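Local coordinates for protein sulfotransferase (Alicyclobacillus acidocaldarius subsp. acidocaldarius, PDB 3RNL) that probably transfers sulfuryl groups to an acceptor molecule, as sulfotransferases do, and carries bound magnesium ions in the crystal, at residues Y93-G98 and L158-A163; A110-M115 and K172-V177; V164-A169 and T280-P285; F178-V183 and L293-L298. One frame throughout, in Å; residues are numbered along the deposited sequence.

Contact 1: residues Y93-G98 and L158-A163; sequences YLFYPG and LWYYRA
In this alpha/beta sulfotransferase fold, the loop after strand 85-89 meets the loop leading into helix 167-178 where Phe95 reaches across to Tyr160 and Ala163. The aromatic side chain of Phe95 stands with CG opposite its own backbone N (chi1 174°), which carries the ring over to the other loop. Its far corner does the touching: CZ lies 3.7 Å from Tyr160 CD2, meeting the tyrosine at its edge and in its plane. The two rings are oblique, their planes 66° apart. On the neighbouring corner, CE1 of Phe95 comes 4.0 Å from Ala163 CB, a methyl small enough to let the backbone approach as well. Cutting Phe95 back to an alanine would probably leave Tyr160 and Ala163 bordering a gap between the two loops. Over the centre of the Tyr96 ring sits Phe95 CD2, keeping the adjacent aromatics together. The polar ends are joined through one water, 2.7 Å from Tyr96 OH and 3.1 Å from Tyr160 OH.

Contact 2: residues A110-M115 and K172-V177; sequences AKILIM and KRYLDV. With MG (magnesium ion), chain C.
Ile112 on strand 111-116 and Tyr174 on helix 167-178 meet as side chains that cross at about a right angle. The isoleucine is folded at its second torsion (chi2 -66°), which turns CD1 back along the tyrosine instead of letting it run on toward the helix. CG1, CG2 and CD1 all gather about the CD1-CE1 bond of the tyrosine: CG2 is 3.8 Å from Tyr174 CD1, and CD1 of Ile112 is 4.1 Å from Tyr174 CE1. The ring is approached obliquely. Ile114, two residues on and on the same side of the strand, keeps its chain extended (chi2 171°) and reaches only the base of the tyrosine, with CD1 at 4.4 Å from Tyr174 CB. Beta-branched residues suit the strand, and a tyrosine suits this buried place because its hydroxyl, past the apolar ring, has a hydrogen bond to Tyr93 O. On the outer side of the helix, Lys172 NZ forms a salt bridge with Asp176 OD2 one turn along, at 2.8 Å, and the oxygen receives it on its syn lone pair. The backbone O of Asp176, not its carboxylate, binds a magnesium ion at 2.3 Å, whose other ligands here are four waters. The inner face of the helix thus covers strand 111-116 of the parallel sheet, one layer of the alpha-beta-alpha sandwich shared with the P-loop NTPase clan.

Contact 3: residues V164-A169 and T280-P285; sequences VGLYAA and TAFFAP
Leu166 rests one methyl, CD2, against two consecutive phenylalanines of helix 273-294 where their rings meet. That carbon is 3.8 Å from Phe283 CD1 and 4.0 Å from Phe282 CE2, approaching both rings obliquely. Beside it Phe283 CE1 lies 3.8 Å from Gly165 C; a side chain at Gly165 would point at this ring and sit too close, so the bare backbone suits the place. The two phenylalanines leave the helix with different first torsions, Phe282 at 172° and Phe283 at -70°, yet their rings meet again: Phe282 CD2 sits 3.6 Å above the centre of the Phe283 ring. With a serine in place of Phe283, Leu166 CD2 would probably lose one of its two aromatic partners, and Phe282 the ring face it packs on. Further out, Arg162 makes a cation-pi contact with Phe282, and Asp286 OD2 accepts a hydrogen bond from Ala168 N. Phe283 also packs on Pro119 of helix 119-132, so the start of helix 167-178 is held where helix 273-294 and helix 119-132 come together.

Contact 4: residues F178-V183 and L293-L298; sequences FGREQV and LIHRDL
Arg180 and His295 both stand just past helix ends where the backbone turns to positive phi, at Gly179 and at His295 itself (phi 62°), and the CA atoms of Arg180 and Ile294 are 9.0 Å apart across the contact. At the angles of Gly179 a side chain would collide with the preceding carbonyl oxygen, which explains the glycine. The arginine described is one of two modelled conformers, so its bonds hold for that copy alone. Its chain runs extended and then bends at chi3 (-64°), bringing both end nitrogens to one acceptor: NH1 is 2.7 Å from Leu293 O and NH2 is 2.8 Å from the same Leu293 O. Both bonds are well short of straight, as a fork on a single atom must be, and the oxygen lies close to the guanidinium plane. This loop carries the chain from helix 167-178 into strand 183-187, at the edge of the parallel sheet, and Arg180 also packs on Leu175 of that helix. His295 lies flat on one face of the guanidinium, planes 8° apart and centres 3.9 Å apart, with CE1 at 3.6 Å from Arg180 CZ. A flat imidazole suits such a stack, and the neighbouring positive charge would probably disfavour its protonation. At the guanidinium edge, Ile294 CA comes to 3.9 Å from Arg180 NH1.

How the contacts relate
From the N terminus, residues 93-98 come first and contact 1 closes a loop of about sixty residues onto 158-163. Contact 2 starts inside that loop, at 110-115, and closes beyond it at 172-177, so contacts 1 and 2 cross; a weak hydrogen bond from Arg173 NH2 to Pro97 O also joins them. Contact 3 opens at 164-169, within contact 2, and crosses it as the chain runs on to 280-285. Contact 4 opens after contact 2 has closed and crosses contact 3, with Ile112 N probably bonded to Gln182 O across contacts 2 and 4. Helix 167-178 serves contacts 2 and 3, and helix 273-294 serves contacts 3 and 4, tying the C-terminal helix to the sheet.

Contact 1: residues Y93-G98 and L158-A163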
loop_
_atom_site.group_PDB
_atom_site.type_symbol
_atom_site.label_atom_id
_atom_site.label_comp_id
_atom_site.label_asym_id
_atom_site.label_seq_id
_atom_site.Cartn_x
_atom_site.Cartn_y
_atom_site.Cartn_z
ATOM N N TYR A 93 5.262 1.015 -2.432
ATOM C CA TYR A 93 5.897 2.282 -2.059
ATOM C C TYR A 93 6.161 2.344 -0.546
ATOM O O TYR A 93 7.178 2.870 -0.105
ATOM C CB TYR A 93 4.991 3.438 -2.472
ATOM C CG TYR A 93 5.117 3.909 -3.906
ATOM C CD1 TYR A 93 6.225 3.596 -4.682
ATOM C CD2 TYR A 93 4.138 4.728 -4.462
ATOM C CE1 TYR A 93 6.350 4.066 -5.988
ATOM C CE2 TYR A 93 4.250 5.201 -5.766
ATOM C CZ TYR A 93 5.363 4.875 -6.512
ATOM O OH TYR A 93 5.475 5.346 -7.791
ATOM N N LEU A 94 5.248 1.801 0.249
ATOM C CA LEU A 94 5.400 1.845 1.710
ATOM C C LEU A 94 6.568 0.954 2.149
ATOM O O LEU A 94 7.341 1.276 3.064
ATOM C CB LEU A 94 4.091 1.368 2.355
ATOM C CG LEU A 94 4.119 1.356 3.893
ATOM C CD1 LEU A 94 4.348 2.776 4.473
ATOM C CD2 LEU A 94 2.826 0.745 4.457
ATOM N N PHE A 95 6.720 -0.164 1.450
ATOM C CA PHE A 95 7.671 -1.196 1.844
ATOM C C PHE A 95 9.126 -0.868 1.496
ATOM O O PHE A 95 10.026 -1.109 2.305
ATOM C CB PHE A 95 7.273 -2.526 1.186
ATOM C CG PHE A 95 8.269 -3.644 1.416
ATOM C CD1 PHE A 95 8.346 -4.275 2.648
ATOM C CD2 PHE A 95 9.120 -4.060 0.399
ATOM C CE1 PHE A 95 9.256 -5.314 2.865
ATOM C CE2 PHE A 95 10.039 -5.087 0.611
ATOM C CZ PHE A 95 10.106 -5.710 1.843
ATOM N N TYR A 96 9.370 -0.330 0.308
ATOM C CA TYR A 96 10.755 -0.096 -0.124
ATOM C C TYR A 96 11.297 1.162 0.557
ATOM O O TYR A 96 10.697 2.234 0.465
ATOM C CB TYR A 96 10.830 0.004 -1.652
ATOM C CG TYR A 96 10.752 -1.369 -2.293
ATOM C CD1 TYR A 96 11.779 -2.295 -2.110
ATOM C CD2 TYR A 96 9.647 -1.751 -3.036
ATOM C CE1 TYR A 96 11.707 -3.566 -2.675
ATOM C CE2 TYR A 96 9.572 -3.017 -3.615
ATOM C CZ TYR A 96 10.605 -3.913 -3.428
ATOM O OH TYR A 96 10.538 -5.180 -3.988
ATOM N N PRO A 97 12.412 1.016 1.283
ATOM C CA PRO A 97 12.804 1.995 2.310
ATOM C C PRO A 97 13.313 3.333 1.790
ATOM O O PRO A 97 13.340 4.279 2.569
ATOM C CB PRO A 97 13.893 1.257 3.102
ATOM C CG PRO A 97 14.499 0.346 2.092
ATOM C CD PRO A 97 13.341 -0.125 1.232
ATOM N N GLY A 98 13.709 3.416 0.523
ATOM C CA GLY A 98 14.211 4.671 -0.006
ATOM C C GLY A 98 13.149 5.487 -0.724
ATOM O O GLY A 98 13.412 6.611 -1.183
ATOM N N LEU A 158 5.023 -9.476 -2.794
ATOM C CA LEU A 158 3.726 -10.100 -2.498
ATOM C C LEU A 158 3.936 -11.385 -1.701
ATOM O O LEU A 158 3.098 -11.769 -0.880
ATOM C CB LEU A 158 2.938 -10.387 -3.781
ATOM C CG LEU A 158 1.494 -10.893 -3.601
ATOM C CD1 LEU A 158 0.672 -9.970 -2.685
ATOM C CD2 LEU A 158 0.815 -11.038 -4.959
ATOM N N TRP A 159 5.068 -12.039 -1.939
ATOM C CA TRP A 159 5.386 -13.269 -1.230
ATOM C C TRP A 159 5.878 -13.034 0.201
ATOM O O TRP A 159 6.021 -14.007 0.957
ATOM C CB TRP A 159 6.467 -14.065 -1.969
ATOM C CG TRP A 159 6.154 -14.470 -3.379
ATOM C CD1 TRP A 159 6.414 -13.751 -4.522
ATOM C CD2 TRP A 159 5.606 -15.723 -3.811
ATOM N NE1 TRP A 159 6.034 -14.474 -5.633
ATOM C CE2 TRP A 159 5.533 -15.684 -5.224
ATOM C CE3 TRP A 159 5.161 -16.866 -3.144
ATOM C CZ2 TRP A 159 5.033 -16.747 -5.979
ATOM C CZ3 TRP A 159 4.666 -17.936 -3.899
ATOM C CH2 TRP A 159 4.601 -17.862 -5.298
ATOM N N TYR A 160 6.144 -11.791 0.614
ATOM C CA TYR A 160 6.802 -11.709 1.910
ATOM C C TYR A 160 5.697 -11.420 2.909
ATOM O O TYR A 160 5.442 -10.267 3.282
ATOM C CB TYR A 160 7.740 -10.484 1.931
ATOM C CG TYR A 160 8.832 -10.390 0.868
ATOM C CD1 TYR A 160 9.118 -11.440 0.004
ATOM C CD2 TYR A 160 9.578 -9.223 0.747
ATOM C CE1 TYR A 160 10.127 -11.311 -0.970
ATOM C CE2 TYR A 160 10.571 -9.088 -0.206
ATOM C CZ TYR A 160 10.839 -10.124 -1.062
ATOM O OH TYR A 160 11.837 -9.948 -2.006
ATOM N N TYR A 161 5.221 -12.480 3.535
ATOM C CA TYR A 161 4.015 -12.387 4.334
ATOM C C TYR A 161 4.298 -11.563 5.564
ATOM O O TYR A 161 3.522 -10.677 5.924
ATOM C CB TYR A 161 3.573 -13.782 4.753
ATOM C CG TYR A 161 3.163 -14.625 3.580
ATOM C CD1 TYR A 161 2.123 -14.234 2.751
ATOM C CD2 TYR A 161 3.810 -15.827 3.306
ATOM C CE1 TYR A 161 1.745 -15.006 1.663
ATOM C CE2 TYR A 161 3.441 -16.601 2.226
ATOM C CZ TYR A 161 2.406 -16.195 1.415
ATOM O OH TYR A 161 2.041 -16.978 0.341
ATOM N N ARG A 162 5.403 -11.886 6.219
ATOM C CA ARG A 162 5.798 -11.186 7.440
ATOM C C ARG A 162 6.431 -9.820 7.158
ATOM O O ARG A 162 6.058 -8.823 7.780
ATOM C CB ARG A 162 6.769 -12.049 8.271
ATOM C CG ARG A 162 6.119 -13.239 8.987
ATOM C CD ARG A 162 7.203 -14.154 9.612
ATOM N NE ARG A 162 6.706 -14.880 10.789
ATOM C CZ ARG A 162 6.227 -16.121 10.761
ATOM N NH1 ARG A 162 6.172 -16.784 9.616
ATOM N NH2 ARG A 162 5.805 -16.700 11.878
ATOM N N ALA A 163 7.381 -9.763 6.222
ATOM C CA ALA A 163 8.171 -8.541 6.077
ATOM C C ALA A 163 7.288 -7.350 5.709
ATOM O O ALA A 163 7.470 -6.233 6.211
ATOM C CB ALA A 163 9.277 -8.723 5.040
HETATM O O HOH W 1 12.227 -7.013 -2.928
#

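Contact 2: residues A110-M115 and K172-V177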
loop_
_atom_site.group_PDB
_atom_site.type_symbol
_atom_site.label_atom_id
_atom_site.label_comp_id
_atom_site.label_asym_id
_atom_site.label_seq_id
_atom_site.Cartn_x
_atom_site.Cartn_y
_atom_site.Cartn_z
ATOM N N ALA A 110 4.015 16.900 -1.478
ATOM C CA ALA A 110 3.071 15.798 -1.709
ATOM C C ALA A 110 2.388 15.297 -0.439
ATOM O O ALA A 110 2.978 15.285 0.634
ATOM C CB ALA A 110 3.767 14.630 -2.430
ATOM N N LYS A 111 1.149 14.830 -0.583
ATOM C CA LYS A 111 0.446 14.194 0.531
ATOM C C LYS A 111 0.449 12.684 0.341
ATOM O O LYS A 111 0.485 12.189 -0.787
ATOM C CB LYS A 111 -0.987 14.704 0.627
ATOM C CG LYS A 111 -1.045 16.183 1.007
ATOM C CD LYS A 111 -2.477 16.732 0.907
ATOM C CE LYS A 111 -2.442 18.265 1.049
ATOM N NZ LYS A 111 -3.765 18.927 0.858
ATOM N N ILE A 112 0.453 11.959 1.450
ATOM C CA ILE A 112 0.647 10.519 1.420
ATOM C C ILE A 112 -0.547 9.846 2.078
ATOM O O ILE A 112 -0.897 10.206 3.211
ATOM C CB ILE A 112 1.886 10.141 2.244
ATOM C CG1 ILE A 112 3.123 10.932 1.787
ATOM C CG2 ILE A 112 2.116 8.612 2.215
ATOM C CD1 ILE A 112 3.585 10.592 0.368
ATOM N N LEU A 113 -1.173 8.898 1.374
ATOM C CA LEU A 113 -2.226 8.059 1.958
ATOM C C LEU A 113 -1.710 6.656 2.183
ATOM O O LEU A 113 -1.171 6.035 1.264
ATOM C CB LEU A 113 -3.438 7.980 1.012
ATOM C CG LEU A 113 -4.266 9.269 0.951
ATOM C CD1 LEU A 113 -5.281 9.220 -0.195
ATOM C CD2 LEU A 113 -4.981 9.483 2.285
ATOM N N ILE A 114 -1.891 6.148 3.402
ATOM C CA ILE A 114 -1.447 4.799 3.751
ATOM C C ILE A 114 -2.656 4.080 4.303
ATOM O O ILE A 114 -3.351 4.643 5.142
ATOM C CB ILE A 114 -0.401 4.862 4.886
ATOM C CG1 ILE A 114 0.847 5.614 4.418
ATOM C CG2 ILE A 114 -0.049 3.444 5.391
ATOM C CD1 ILE A 114 1.847 5.920 5.540
HETATM N N MSE A 115 -2.925 2.855 3.841
HETATM C CA MSE A 115 -4.009 2.070 4.448
HETATM C C MSE A 115 -3.412 0.800 5.039
HETATM O O MSE A 115 -2.639 0.109 4.376
HETATM C CB MSE A 115 -5.115 1.720 3.445
HETATM C CG MSE A 115 -6.256 0.920 4.093
HETATM SE SE MSE A 115 -7.973 1.146 3.190
HETATM C CE MSE A 115 -7.329 1.615 1.438
ATOM N N LYS A 172 7.049 4.947 9.900
ATOM C CA LYS A 172 7.939 5.950 10.499
ATOM C C LYS A 172 8.748 6.675 9.425
ATOM O O LYS A 172 8.950 7.883 9.495
ATOM C CB LYS A 172 8.895 5.322 11.514
ATOM C CG LYS A 172 9.844 6.364 12.140
ATOM C CD LYS A 172 10.756 5.744 13.182
ATOM C CE LYS A 172 11.582 6.814 13.924
ATOM N NZ LYS A 172 12.716 7.358 13.097
ATOM N N ARG A 173 9.232 5.936 8.435
ATOM C CA ARG A 173 10.036 6.571 7.381
ATOM C C ARG A 173 9.230 7.662 6.661
ATOM O O ARG A 173 9.750 8.742 6.388
ATOM C CB ARG A 173 10.562 5.515 6.390
ATOM C CG ARG A 173 11.466 6.057 5.270
ATOM C CD ARG A 173 12.757 6.724 5.775
ATOM N NE ARG A 173 13.488 5.963 6.799
ATOM C CZ ARG A 173 14.350 4.983 6.546
ATOM N NH1 ARG A 173 14.984 4.374 7.556
ATOM N NH2 ARG A 173 14.576 4.602 5.286
ATOM N N TYR A 174 7.958 7.395 6.357
ATOM C CA TYR A 174 7.117 8.425 5.729
ATOM C C TYR A 174 6.831 9.593 6.659
ATOM O O TYR A 174 6.846 10.756 6.224
ATOM C CB TYR A 174 5.807 7.845 5.185
ATOM C CG TYR A 174 6.008 7.246 3.812
ATOM C CD1 TYR A 174 5.810 8.017 2.662
ATOM C CD2 TYR A 174 6.460 5.935 3.662
ATOM C CE1 TYR A 174 6.014 7.476 1.388
ATOM C CE2 TYR A 174 6.664 5.383 2.386
ATOM C CZ TYR A 174 6.452 6.162 1.261
ATOM O OH TYR A 174 6.671 5.624 0.003
ATOM N N LEU A 175 6.546 9.306 7.926
ATOM C CA LEU A 175 6.311 10.402 8.878
ATOM C C LEU A 175 7.563 11.247 9.055
ATOM O O LEU A 175 7.479 12.487 9.175
ATOM C CB LEU A 175 5.854 9.868 10.232
ATOM C CG LEU A 175 4.472 9.199 10.194
ATOM C CD1 LEU A 175 4.200 8.454 11.489
ATOM C CD2 LEU A 175 3.414 10.255 9.964
ATOM N N ASP A 176 8.723 10.598 9.095
ATOM C CA ASP A 176 9.968 11.353 9.225
ATOM C C ASP A 176 10.189 12.240 8.001
ATOM O O ASP A 176 10.536 13.410 8.110
ATOM C CB ASP A 176 11.181 10.424 9.358
ATOM C CG ASP A 176 11.243 9.722 10.700
ATOM O OD1 ASP A 176 10.532 10.147 11.648
ATOM O OD2 ASP A 176 12.030 8.755 10.815
ATOM N N VAL A 177 10.022 11.683 6.819
ATOM C CA VAL A 177 10.347 12.450 5.606
ATOM C C VAL A 177 9.330 13.569 5.321
ATOM O O VAL A 177 9.709 14.723 5.031
ATOM C CB VAL A 177 10.457 11.499 4.384
ATOM C CG1 VAL A 177 10.553 12.290 3.074
ATOM C CG2 VAL A 177 11.668 10.568 4.547
HETATM MG MG MG C . 11.424 14.914 9.650
HETATM O O HOH W 2 11.185 14.075 11.482
HETATM O O HOH W 3 12.311 15.437 7.691
HETATM O O HOH W 4 13.476 13.391 9.568
HETATM O O HOH W 5 9.477 16.300 9.140
#

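Contact 3: residues V164-A169 and T280-P285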
loop_
_atom_site.group_PDB
_atom_site.type_symbol
_atom_site.label_atom_id
_atom_site.label_comp_id
_atom_site.label_asym_id
_atom_site.label_seq_id
_atom_site.Cartn_x
_atom_site.Cartn_y
_atom_site.Cartn_z
ATOM N N VAL A 164 6.323 -7.587 4.831
ATOM C CA VAL A 164 5.473 -6.498 4.350
ATOM C C VAL A 164 4.496 -6.011 5.430
ATOM O O VAL A 164 4.049 -4.862 5.413
ATOM C CB VAL A 164 4.751 -6.922 3.038
ATOM C CG1 VAL A 164 3.605 -5.983 2.697
ATOM C CG2 VAL A 164 5.780 -6.973 1.902
ATOM N N GLY A 165 4.192 -6.881 6.379
ATOM C CA GLY A 165 3.288 -6.541 7.467
ATOM C C GLY A 165 3.964 -5.882 8.665
ATOM O O GLY A 165 3.262 -5.490 9.612
ATOM N N LEU A 166 5.289 -5.716 8.661
ATOM C CA LEU A 166 5.817 -5.032 9.835
ATOM C C LEU A 166 5.828 -3.559 9.459
ATOM O O LEU A 166 6.858 -2.972 9.100
ATOM C CB LEU A 166 7.253 -5.521 10.065
ATOM C CG LEU A 166 7.391 -6.985 10.519
ATOM C CD1 LEU A 166 8.819 -7.526 10.348
ATOM C CD2 LEU A 166 6.960 -7.084 11.974
ATOM N N TYR A 167 4.745 -2.898 9.843
ATOM C CA TYR A 167 4.453 -1.577 9.301
ATOM C C TYR A 167 5.221 -0.476 9.998
ATOM O O TYR A 167 5.417 0.591 9.422
ATOM C CB TYR A 167 2.975 -1.233 9.454
ATOM C CG TYR A 167 1.981 -2.168 8.794
ATOM C CD1 TYR A 167 2.122 -2.576 7.467
ATOM C CD2 TYR A 167 0.873 -2.605 9.502
ATOM C CE1 TYR A 167 1.159 -3.424 6.870
ATOM C CE2 TYR A 167 -0.071 -3.450 8.932
ATOM C CZ TYR A 167 0.077 -3.849 7.613
ATOM O OH TYR A 167 -0.887 -4.671 7.065
ATOM N N ALA A 168 5.584 -0.699 11.259
ATOM C CA ALA A 168 5.992 0.430 12.093
ATOM C C ALA A 168 7.149 1.200 11.463
ATOM O O ALA A 168 7.093 2.426 11.319
ATOM C CB ALA A 168 6.365 -0.028 13.500
ATOM N N ALA A 169 8.207 0.494 11.093
ATOM C CA ALA A 169 9.365 1.202 10.532
ATOM C C ALA A 169 9.051 1.834 9.176
ATOM O O ALA A 169 9.628 2.866 8.813
ATOM C CB ALA A 169 10.573 0.260 10.409
ATOM N N THR A 280 -0.235 -13.510 15.266
ATOM C CA THR A 280 -0.624 -12.358 16.090
ATOM C C THR A 280 0.510 -12.004 17.065
ATOM O O THR A 280 0.885 -10.840 17.220
ATOM C CB THR A 280 -1.958 -12.592 16.824
ATOM O OG1 THR A 280 -2.989 -12.844 15.858
ATOM C CG2 THR A 280 -2.346 -11.374 17.652
ATOM N N ALA A 281 1.079 -13.021 17.703
ATOM C CA ALA A 281 2.180 -12.785 18.633
ATOM C C ALA A 281 3.417 -12.255 17.905
ATOM O O ALA A 281 4.148 -11.403 18.429
ATOM C CB ALA A 281 2.514 -14.078 19.403
ATOM N N PHE A 282 3.658 -12.764 16.703
ATOM C CA PHE A 282 4.818 -12.329 15.927
ATOM C C PHE A 282 4.800 -10.823 15.660
ATOM O O PHE A 282 5.819 -10.139 15.822
ATOM C CB PHE A 282 4.903 -13.060 14.584
ATOM C CG PHE A 282 5.964 -12.498 13.671
ATOM C CD1 PHE A 282 7.297 -12.835 13.853
ATOM C CD2 PHE A 282 5.627 -11.591 12.668
ATOM C CE1 PHE A 282 8.279 -12.299 13.026
ATOM C CE2 PHE A 282 6.598 -11.052 11.840
ATOM C CZ PHE A 282 7.932 -11.403 12.026
ATOM N N PHE A 283 3.640 -10.317 15.251
ATOM C CA PHE A 283 3.499 -8.901 14.896
ATOM C C PHE A 283 3.295 -7.995 16.112
ATOM O O PHE A 283 3.409 -6.773 15.995
ATOM C CB PHE A 283 2.310 -8.703 13.936
ATOM C CG PHE A 283 2.541 -9.261 12.552
ATOM C CD1 PHE A 283 3.502 -8.710 11.723
ATOM C CD2 PHE A 283 1.791 -10.333 12.081
ATOM C CE1 PHE A 283 3.715 -9.221 10.432
ATOM C CE2 PHE A 283 2.003 -10.852 10.805
ATOM C CZ PHE A 283 2.966 -10.283 9.978
ATOM N N ALA A 284 2.998 -8.577 17.271
ATOM C CA ALA A 284 2.582 -7.774 18.429
ATOM C C ALA A 284 3.550 -6.650 18.833
ATOM O O ALA A 284 3.119 -5.522 19.092
ATOM C CB ALA A 284 2.244 -8.660 19.626
ATOM N N PRO A 285 4.861 -6.942 18.898
ATOM C CA PRO A 285 5.752 -5.840 19.294
ATOM C C PRO A 285 5.750 -4.709 18.259
ATOM O O PRO A 285 5.801 -3.525 18.629
ATOM C CB PRO A 285 7.132 -6.508 19.382
ATOM C CG PRO A 285 6.806 -7.994 19.642
ATOM C CD PRO A 285 5.571 -8.232 18.804
#

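Contact 4: residues F178-V183 and L293-L298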
loop_
_atom_site.group_PDB
_atom_site.type_symbol
_atom_site.label_atom_id
_atom_site.label_comp_id
_atom_site.label_asym_id
_atom_site.label_seq_id
_atom_site.Cartn_x
_atom_site.Cartn_y
_atom_site.Cartn_z
ATOM N N PHE A 178 8.046 13.211 5.331
ATOM C CA PHE A 178 7.007 14.168 4.960
ATOM C C PHE A 178 6.406 14.977 6.099
ATOM O O PHE A 178 5.887 16.069 5.868
ATOM C CB PHE A 178 5.889 13.436 4.192
ATOM C CG PHE A 178 6.292 13.066 2.803
ATOM C CD1 PHE A 178 6.209 14.006 1.794
ATOM C CD2 PHE A 178 6.821 11.809 2.517
ATOM C CE1 PHE A 178 6.610 13.690 0.490
ATOM C CE2 PHE A 178 7.230 11.496 1.220
ATOM C CZ PHE A 178 7.129 12.445 0.209
ATOM N N GLY A 179 6.570 14.512 7.330
ATOM C CA GLY A 179 5.926 15.167 8.460
ATOM C C GLY A 179 4.477 14.734 8.625
ATOM O O GLY A 179 3.819 14.344 7.669
ATOM N N ARG A 180 3.961 14.826 9.844
ATOM C CA ARG A 180 2.600 14.368 10.124
ATOM C C ARG A 180 1.528 15.156 9.359
ATOM O O ARG A 180 0.468 14.623 9.037
ATOM C CB ARG A 180 2.334 14.418 11.631
ATOM C CG ARG A 180 1.201 13.520 12.102
ATOM C CD ARG A 180 1.278 13.286 13.615
ATOM N NE ARG A 180 2.491 12.565 14.003
ATOM C CZ ARG A 180 2.548 11.251 14.210
ATOM N NH1 ARG A 180 1.456 10.512 14.069
ATOM N NH2 ARG A 180 3.694 10.680 14.564
ATOM N N GLU A 181 1.806 16.419 9.060
ATOM C CA GLU A 181 0.857 17.231 8.297
ATOM C C GLU A 181 0.533 16.633 6.914
ATOM O O GLU A 181 -0.563 16.827 6.367
ATOM C CB GLU A 181 1.417 18.653 8.150
ATOM C CG GLU A 181 0.490 19.626 7.454
ATOM C CD GLU A 181 -0.647 20.077 8.341
ATOM O OE1 GLU A 181 -0.384 20.479 9.498
ATOM O OE2 GLU A 181 -1.806 20.024 7.880
ATOM N N GLN A 182 1.520 15.968 6.320
ATOM C CA GLN A 182 1.401 15.448 4.961
ATOM C C GLN A 182 1.070 13.958 4.815
ATOM O O GLN A 182 1.168 13.405 3.711
ATOM C CB GLN A 182 2.622 15.850 4.124
ATOM C CG GLN A 182 2.622 17.362 3.841
ATOM C CD GLN A 182 3.925 17.862 3.257
ATOM O OE1 GLN A 182 4.508 18.810 3.767
ATOM N NE2 GLN A 182 4.382 17.235 2.180
ATOM N N VAL A 183 0.798 13.291 5.933
ATOM C CA VAL A 183 0.538 11.851 5.899
ATOM C C VAL A 183 -0.788 11.539 6.590
ATOM O O VAL A 183 -1.085 12.088 7.651
ATOM C CB VAL A 183 1.650 11.088 6.643
ATOM C CG1 VAL A 183 1.364 9.562 6.609
ATOM C CG2 VAL A 183 3.008 11.408 6.022
ATOM N N LEU A 293 3.328 5.466 17.127
ATOM C CA LEU A 293 3.682 6.283 15.963
ATOM C C LEU A 293 2.477 7.023 15.395
ATOM O O LEU A 293 2.552 8.217 15.113
ATOM C CB LEU A 293 4.309 5.430 14.847
ATOM C CG LEU A 293 5.787 5.063 14.977
ATOM C CD1 LEU A 293 6.187 4.046 13.921
ATOM C CD2 LEU A 293 6.664 6.317 14.877
ATOM N N ILE A 294 1.374 6.302 15.213
ATOM C CA ILE A 294 0.184 6.872 14.570
ATOM C C ILE A 294 -0.863 7.407 15.542
ATOM O O ILE A 294 -1.937 7.839 15.122
ATOM C CB ILE A 294 -0.471 5.888 13.565
ATOM C CG1 ILE A 294 -1.101 4.693 14.283
ATOM C CG2 ILE A 294 0.573 5.404 12.539
ATOM C CD1 ILE A 294 -1.909 3.776 13.349
ATOM N N HIS A 295 -0.558 7.361 16.837
ATOM C CA HIS A 295 -1.417 7.954 17.856
ATOM C C HIS A 295 -2.801 7.349 17.930
ATOM O O HIS A 295 -3.771 8.064 18.168
ATOM C CB HIS A 295 -1.590 9.456 17.618
ATOM C CG HIS A 295 -0.306 10.214 17.614
ATOM N ND1 HIS A 295 -0.230 11.543 17.256
ATOM C CD2 HIS A 295 0.950 9.837 17.945
ATOM C CE1 HIS A 295 1.023 11.953 17.363
ATOM N NE2 HIS A 295 1.758 10.936 17.777
ATOM N N ARG A 296 -2.905 6.047 17.744
ATOM C CA ARG A 296 -4.192 5.411 17.966
ATOM C C ARG A 296 -4.018 3.967 18.404
ATOM O O ARG A 296 -2.985 3.356 18.159
ATOM C CB ARG A 296 -5.076 5.515 16.723
ATOM C CG ARG A 296 -4.553 4.762 15.525
ATOM C CD ARG A 296 -5.398 5.090 14.298
ATOM N NE ARG A 296 -6.813 4.783 14.511
ATOM C CZ ARG A 296 -7.767 4.976 13.604
ATOM N NH1 ARG A 296 -7.465 5.478 12.413
ATOM N NH2 ARG A 296 -9.024 4.663 13.889
ATOM N N ASP A 297 -5.042 3.450 19.069
ATOM C CA ASP A 297 -5.007 2.101 19.611
ATOM C C ASP A 297 -5.447 1.068 18.563
ATOM O O ASP A 297 -6.367 1.300 17.787
ATOM C CB ASP A 297 -5.878 2.018 20.857
ATOM C CG ASP A 297 -6.198 0.597 21.244
ATOM O OD1 ASP A 297 -5.456 0.037 22.074
ATOM O OD2 ASP A 297 -7.191 0.045 20.720
ATOM N N LEU A 298 -4.665 0.000 18.491
ATOM C CA LEU A 298 -4.808 -1.137 17.572
ATOM C C LEU A 298 -5.476 -2.398 18.131
ATOM O O LEU A 298 -5.221 -3.492 17.634
ATOM C CB LEU A 298 -3.534 -1.408 16.762
ATOM C CG LEU A 298 -3.212 -0.144 15.940
ATOM C CD1 LEU A 298 -1.850 -0.257 15.255
ATOM C CD2 LEU A 298 -4.318 0.168 14.928
#